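PDB 6HLX: AgaA from Rhizobium radiobacter, which binds the opine agropinic acid as a periplasmic solute-binding protein, serving its import by an ABC transporter. Local coordinates for residues F62-R67 with V116-S121; L102-K107 with V125-Y130. All blocks are in the same frame, centred on the assembly; numbering follows the deposited sequence.

Contact 1: F62-R67 with V116-S121; sequences FTFHLR and VKLTLS. With ZN (zinc ion), chain R.
Phe62 CE1 packs 3.5 Å from Leu120 CD1, the two side chains slanting across each other on the buried face of an antiparallel strand pair. The same face carries Phe64, whose CE2 lies 3.8 Å from Leu118 CD1, and Val116, which meets Leu66 more loosely. Both phenylalanines set CG beside the backbone N (chi1 -62° in each); Phe62 rests on Met127 and Ile128 of helix 127-131, Phe64 on Ile128 and Leu131. Two hydrogen-bonded pairs hold the register. Phe62 and Leu118 exchange N-H and C=O in both directions, Leu118 N reaching Phe62 O at 2.8 Å; Phe64 and Val116 do likewise, the bond from Phe64 N to Val116 O being nearly straight at 169°. The opposite, partly exposed face is looser: Thr63 OG1 merely runs alongside Lys117 CG at 3.8 Å, in the non-hydrogen-bonded pair, and the lysine chain then leads away. On this side His65 turns from strand 116-120, and its NE2 binds a zinc ion at 2.0 Å together with Glu54 of the adjoining strand 45-55. The pairing is that of two inner strands, 61-66 and 115-120, of a five-stranded antiparallel sheet, one face on a helix and the other bearing a metal site.

Contact 2: L102-K107 with V125-Y130; sequences LSSISK and VAMIDY
Met127 reaches over the turn 102-105 with its terminal methyl, which overlaps three residues at once. Met127 CE lies 3.2 Å from Ser104 OG. The same methyl of Met127 also comes near Ile105 CG1, at 4.2 Å, and Leu102 CA, so this one carbon takes part in three of the four residue pairs that touch. CG stands opposite the backbone N (chi1 -175°), which sends the chain out from the first turn of helix 127-131; bends at chi2 and chi3 then fold the thioether back and bring CE to the serine. Ser104 meets it with OG placed between its own N and carbonyl carbon (chi1 56°). Beside this, Leu102 CD1 touches Tyr130 CB at 4.1 Å, where the two side chains slant past one another. The tyrosine ring continues away from the leucine, and its hydroxyl is hydrogen-bonded to the carbonyl of Asp387. The partners of Met127 are brought together by a type I turn closed by Ile105 N on Leu102 O at 3.1 Å. Across the contact itself the forces are apolar and van der Waals, with the serine hydroxyl the polar group nearest the methyl. The turn joins helix 99-102 to the edge strand 105-110, and helix 127-131 packs against it while also covering strands 61-66 and 45-55; Met127 touches Leu120 of strand 115-120, and Ile128 lies on Ile45, Tyr53 and Val55 of strand 45-55.

How the contacts relate
Both contacts are largely buried and belong to the same antiparallel sheet, with centres about 10 Å apart, yet they do different work. Contact 1 lies within the sheet and depends on main-chain hydrogen bonds between strands; contact 2 lies between the sheet's edge and the helix covering it, and depends on side-chain packing. They meet where strands 105-110 and 115-120 pair: Ser121 N is 2.8 Å from Ser104 O, a probable hydrogen bond, and Ser106 and Lys107 both face Thr119 in a classic beta bulge. Contact 1 also has a partly exposed zinc-binding face, whereas contact 2 lies away from the zinc sites and the agropinic acid pocket.

Contact 1: F62-R67 with V116-S121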
loop_
_atom_site.group_PDB
_atom_site.type_symbol
_atom_site.label_atom_id
_atom_site.label_comp_id
_atom_site.label_asym_id
_atom_site.label_seq_id
_atom_site.Cartn_x
_atom_site.Cartn_y
_atom_site.Cartn_z
ATOM N N PHE A 62 3.052 16.083 19.537
ATOM C CA PHE A 62 4.206 15.786 18.683
ATOM C C PHE A 62 4.866 17.088 18.266
ATOM O O PHE A 62 4.174 17.995 17.795
ATOM C CB PHE A 62 3.724 15.021 17.425
ATOM C CG PHE A 62 3.074 13.675 17.709
ATOM C CD1 PHE A 62 1.783 13.598 18.239
ATOM C CD2 PHE A 62 3.748 12.488 17.440
ATOM C CE1 PHE A 62 1.220 12.364 18.581
ATOM C CE2 PHE A 62 3.176 11.251 17.766
ATOM C CZ PHE A 62 1.903 11.196 18.303
ATOM N N THR A 63 6.182 17.194 18.435
ATOM C CA THR A 63 6.899 18.395 17.974
ATOM C C THR A 63 7.879 17.956 16.925
ATOM O O THR A 63 8.665 17.050 17.180
ATOM C CB THR A 63 7.623 19.131 19.114
ATOM O OG1 THR A 63 6.665 19.529 20.083
ATOM C CG2 THR A 63 8.365 20.389 18.618
ATOM N N PHE A 64 7.882 18.634 15.780
ATOM C CA PHE A 64 8.836 18.351 14.703
ATOM C C PHE A 64 9.735 19.536 14.523
ATOM O O PHE A 64 9.241 20.662 14.346
ATOM C CB PHE A 64 8.112 18.056 13.382
ATOM C CG PHE A 64 7.236 16.832 13.504
ATOM C CD1 PHE A 64 7.739 15.567 13.215
ATOM C CD2 PHE A 64 5.918 16.941 13.941
ATOM C CE1 PHE A 64 6.951 14.426 13.389
ATOM C CE2 PHE A 64 5.126 15.799 14.109
ATOM C CZ PHE A 64 5.650 14.552 13.829
ATOM N N HIS A 65 11.052 19.298 14.590
ATOM C CA HIS A 65 12.050 20.341 14.361
ATOM C C HIS A 65 12.554 20.159 12.952
ATOM O O HIS A 65 13.160 19.135 12.636
ATOM C CB HIS A 65 13.151 20.261 15.408
ATOM C CG HIS A 65 12.660 20.693 16.747
ATOM N ND1 HIS A 65 12.370 22.021 17.014
ATOM C CD2 HIS A 65 12.402 19.959 17.855
ATOM C CE1 HIS A 65 11.985 22.056 18.281
ATOM N NE2 HIS A 65 11.993 20.844 18.822
ATOM N N LEU A 66 12.203 21.090 12.067
ATOM C CA LEU A 66 12.497 20.943 10.647
ATOM C C LEU A 66 13.960 21.120 10.284
ATOM O O LEU A 66 14.633 22.026 10.769
ATOM C CB LEU A 66 11.618 21.867 9.773
ATOM C CG LEU A 66 10.101 21.760 9.947
ATOM C CD1 LEU A 66 9.400 22.689 8.966
ATOM C CD2 LEU A 66 9.600 20.297 9.788
ATOM N N ARG A 67 14.422 20.243 9.395
ATOM C CA ARG A 67 15.763 20.252 8.823
ATOM C C ARG A 67 15.846 21.448 7.866
ATOM O O ARG A 67 14.817 21.886 7.331
ATOM C CB ARG A 67 15.909 18.942 8.005
ATOM C CG ARG A 67 17.304 18.617 7.548
ATOM C CD ARG A 67 17.311 17.311 6.772
ATOM N NE ARG A 67 17.017 16.131 7.588
ATOM C CZ ARG A 67 17.889 15.533 8.396
ATOM N NH1 ARG A 67 19.120 16.017 8.534
ATOM N NH2 ARG A 67 17.538 14.442 9.070
ATOM N N VAL A 116 6.862 22.529 13.864
ATOM C CA VAL A 116 5.464 22.119 13.701
ATOM C C VAL A 116 5.093 21.331 14.950
ATOM O O VAL A 116 5.810 20.407 15.322
ATOM C CB VAL A 116 5.231 21.217 12.462
ATOM C CG1 VAL A 116 3.742 20.877 12.296
ATOM C CG2 VAL A 116 5.779 21.851 11.213
ATOM N N LYS A 117 3.946 21.645 15.551
ATOM C CA LYS A 117 3.478 20.894 16.707
ATOM C C LYS A 117 2.082 20.368 16.416
ATOM O O LYS A 117 1.206 21.153 16.052
ATOM C CB LYS A 117 3.418 21.795 17.941
ATOM C CG LYS A 117 4.753 22.376 18.380
ATOM C CD LYS A 117 4.640 22.973 19.794
ATOM C CE LYS A 117 4.090 24.381 19.844
ATOM N NZ LYS A 117 4.119 24.931 21.226
ATOM N N LEU A 118 1.871 19.057 16.605
ATOM C CA LEU A 118 0.558 18.431 16.444
ATOM C C LEU A 118 0.014 18.067 17.807
ATOM O O LEU A 118 0.763 17.650 18.696
ATOM C CB LEU A 118 0.637 17.139 15.595
ATOM C CG LEU A 118 1.346 17.239 14.247
ATOM C CD1 LEU A 118 1.380 15.875 13.557
ATOM C CD2 LEU A 118 0.727 18.312 13.354
ATOM N N THR A 119 -1.298 18.239 17.978
ATOM C CA THR A 119 -2.011 17.786 19.159
ATOM C C THR A 119 -3.106 16.889 18.600
ATOM O O THR A 119 -3.808 17.286 17.661
ATOM C CB THR A 119 -2.580 18.922 20.015
ATOM O OG1 THR A 119 -1.516 19.798 20.396
ATOM C CG2 THR A 119 -3.255 18.391 21.284
ATOM N N LEU A 120 -3.233 15.682 19.156
ATOM C CA LEU A 120 -4.256 14.732 18.721
ATOM C C LEU A 120 -5.455 14.769 19.659
ATOM O O LEU A 120 -5.305 15.056 20.847
ATOM C CB LEU A 120 -3.696 13.299 18.676
ATOM C CG LEU A 120 -2.366 13.035 17.937
ATOM C CD1 LEU A 120 -2.124 11.525 17.819
ATOM C CD2 LEU A 120 -2.326 13.705 16.571
ATOM N N SER A 121 -6.650 14.455 19.121
ATOM C CA SER A 121 -7.874 14.397 19.914
ATOM C C SER A 121 -7.883 13.099 20.750
ATOM O O SER A 121 -8.482 13.064 21.828
ATOM C CB SER A 121 -9.102 14.508 19.008
ATOM O OG SER A 121 -8.999 13.638 17.890
HETATM ZN ZN ZN R . 11.546 20.374 20.766
#

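Contact 2: L102-K107 with V125-Y130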
loop_
_atom_site.group_PDB
_atom_site.type_symbol
_atom_site.label_atom_id
_atom_site.label_comp_id
_atom_site.label_asym_id
_atom_site.label_seq_id
_atom_site.Cartn_x
_atom_site.Cartn_y
_atom_site.Cartn_z
ATOM N N LEU A 102 -5.171 9.740 9.737
ATOM C CA LEU A 102 -4.537 10.963 10.233
ATOM C C LEU A 102 -5.555 11.878 10.932
ATOM O O LEU A 102 -5.135 12.872 11.527
ATOM C CB LEU A 102 -3.840 11.725 9.085
ATOM C CG LEU A 102 -2.454 11.217 8.692
ATOM C CD1 LEU A 102 -2.551 9.987 7.795
ATOM C CD2 LEU A 102 -1.694 12.291 7.944
ATOM N N SER A 103 -6.885 11.522 10.903
ATOM C CA SER A 103 -7.987 12.372 11.395
ATOM C C SER A 103 -7.944 12.724 12.889
ATOM O O SER A 103 -8.627 13.669 13.300
ATOM C CB SER A 103 -9.359 11.777 11.051
ATOM O OG SER A 103 -9.567 10.578 11.779
ATOM N N SER A 104 -7.128 12.017 13.684
ATOM C CA SER A 104 -6.977 12.347 15.107
ATOM C C SER A 104 -6.189 13.652 15.304
ATOM O O SER A 104 -6.207 14.184 16.401
ATOM C CB SER A 104 -6.333 11.201 15.870
ATOM O OG SER A 104 -5.096 10.855 15.276
ATOM N N ILE A 105 -5.521 14.173 14.261
ATOM C CA ILE A 105 -4.818 15.459 14.379
ATOM C C ILE A 105 -5.903 16.536 14.584
ATOM O O ILE A 105 -6.721 16.742 13.686
ATOM C CB ILE A 105 -3.929 15.777 13.147
ATOM C CG1 ILE A 105 -2.760 14.766 13.027
ATOM C CG2 ILE A 105 -3.434 17.226 13.234
ATOM C CD1 ILE A 105 -2.022 14.776 11.605
ATOM N N SER A 106 -5.930 17.185 15.762
ATOM C CA SER A 106 -6.956 18.202 16.032
ATOM C C SER A 106 -6.423 19.630 16.022
ATOM O O SER A 106 -7.204 20.572 15.880
ATOM C CB SER A 106 -7.713 17.904 17.330
ATOM O OG SER A 106 -6.833 17.771 18.432
ATOM N N LYS A 107 -5.117 19.804 16.218
ATOM C CA LYS A 107 -4.501 21.131 16.219
ATOM C C LYS A 107 -3.130 21.052 15.568
ATOM O O LYS A 107 -2.389 20.099 15.832
ATOM C CB LYS A 107 -4.384 21.634 17.674
ATOM C CG LYS A 107 -3.865 23.068 17.805
ATOM C CD LYS A 107 -4.176 23.663 19.176
ATOM C CE LYS A 107 -3.181 23.254 20.236
ATOM N NZ LYS A 107 -3.422 23.957 21.527
ATOM N N VAL A 125 0.098 5.841 19.159
ATOM C CA VAL A 125 1.507 5.422 19.107
ATOM C C VAL A 125 1.910 5.117 17.621
ATOM O O VAL A 125 3.073 4.802 17.365
ATOM C CB VAL A 125 1.758 4.180 20.009
ATOM C CG1 VAL A 125 1.489 4.512 21.481
ATOM C CG2 VAL A 125 0.918 2.980 19.543
ATOM N N ALA A 126 0.943 5.164 16.674
ATOM C CA ALA A 126 1.196 4.878 15.249
ATOM C C ALA A 126 1.258 6.144 14.380
ATOM O O ALA A 126 1.472 6.040 13.174
ATOM C CB ALA A 126 0.123 3.949 14.716
ATOM N N MET A 127 1.015 7.328 14.971
ATOM C CA MET A 127 1.000 8.582 14.217
ATOM C C MET A 127 2.303 8.812 13.459
ATOM O O MET A 127 2.256 9.236 12.299
ATOM C CB MET A 127 0.669 9.772 15.135
ATOM C CG MET A 127 0.505 11.114 14.396
ATOM S SD MET A 127 -0.679 11.046 13.016
ATOM C CE MET A 127 -2.197 10.686 13.869
ATOM N N ILE A 128 3.471 8.565 14.103
ATOM C CA ILE A 128 4.748 8.770 13.385
ATOM C C ILE A 128 4.812 7.863 12.136
ATOM O O ILE A 128 5.201 8.310 11.044
ATOM C CB ILE A 128 5.972 8.562 14.329
ATOM C CG1 ILE A 128 6.035 9.664 15.416
ATOM C CG2 ILE A 128 7.289 8.504 13.556
ATOM C CD1 ILE A 128 6.357 11.095 14.902
ATOM N N ASP A 129 4.332 6.612 12.285
ATOM C CA ASP A 129 4.313 5.678 11.137
ATOM C C ASP A 129 3.387 6.180 10.019
ATOM O O ASP A 129 3.769 6.129 8.839
ATOM C CB ASP A 129 3.895 4.276 11.586
ATOM C CG ASP A 129 4.920 3.637 12.508
ATOM O OD1 ASP A 129 5.847 2.998 12.002
ATOM O OD2 ASP A 129 4.785 3.779 13.734
ATOM N N TYR A 130 2.200 6.709 10.369
ATOM C CA TYR A 130 1.288 7.239 9.341
ATOM C C TYR A 130 1.853 8.492 8.661
ATOM O O TYR A 130 1.580 8.718 7.479
ATOM C CB TYR A 130 -0.140 7.441 9.864
ATOM C CG TYR A 130 -0.893 6.125 9.986
ATOM C CD1 TYR A 130 -1.191 5.361 8.856
ATOM C CD2 TYR A 130 -1.349 5.667 11.222
ATOM C CE1 TYR A 130 -1.902 4.163 8.955
ATOM C CE2 TYR A 130 -2.073 4.475 11.329
ATOM C CZ TYR A 130 -2.332 3.721 10.193
ATOM O OH TYR A 130 -3.032 2.537 10.269
#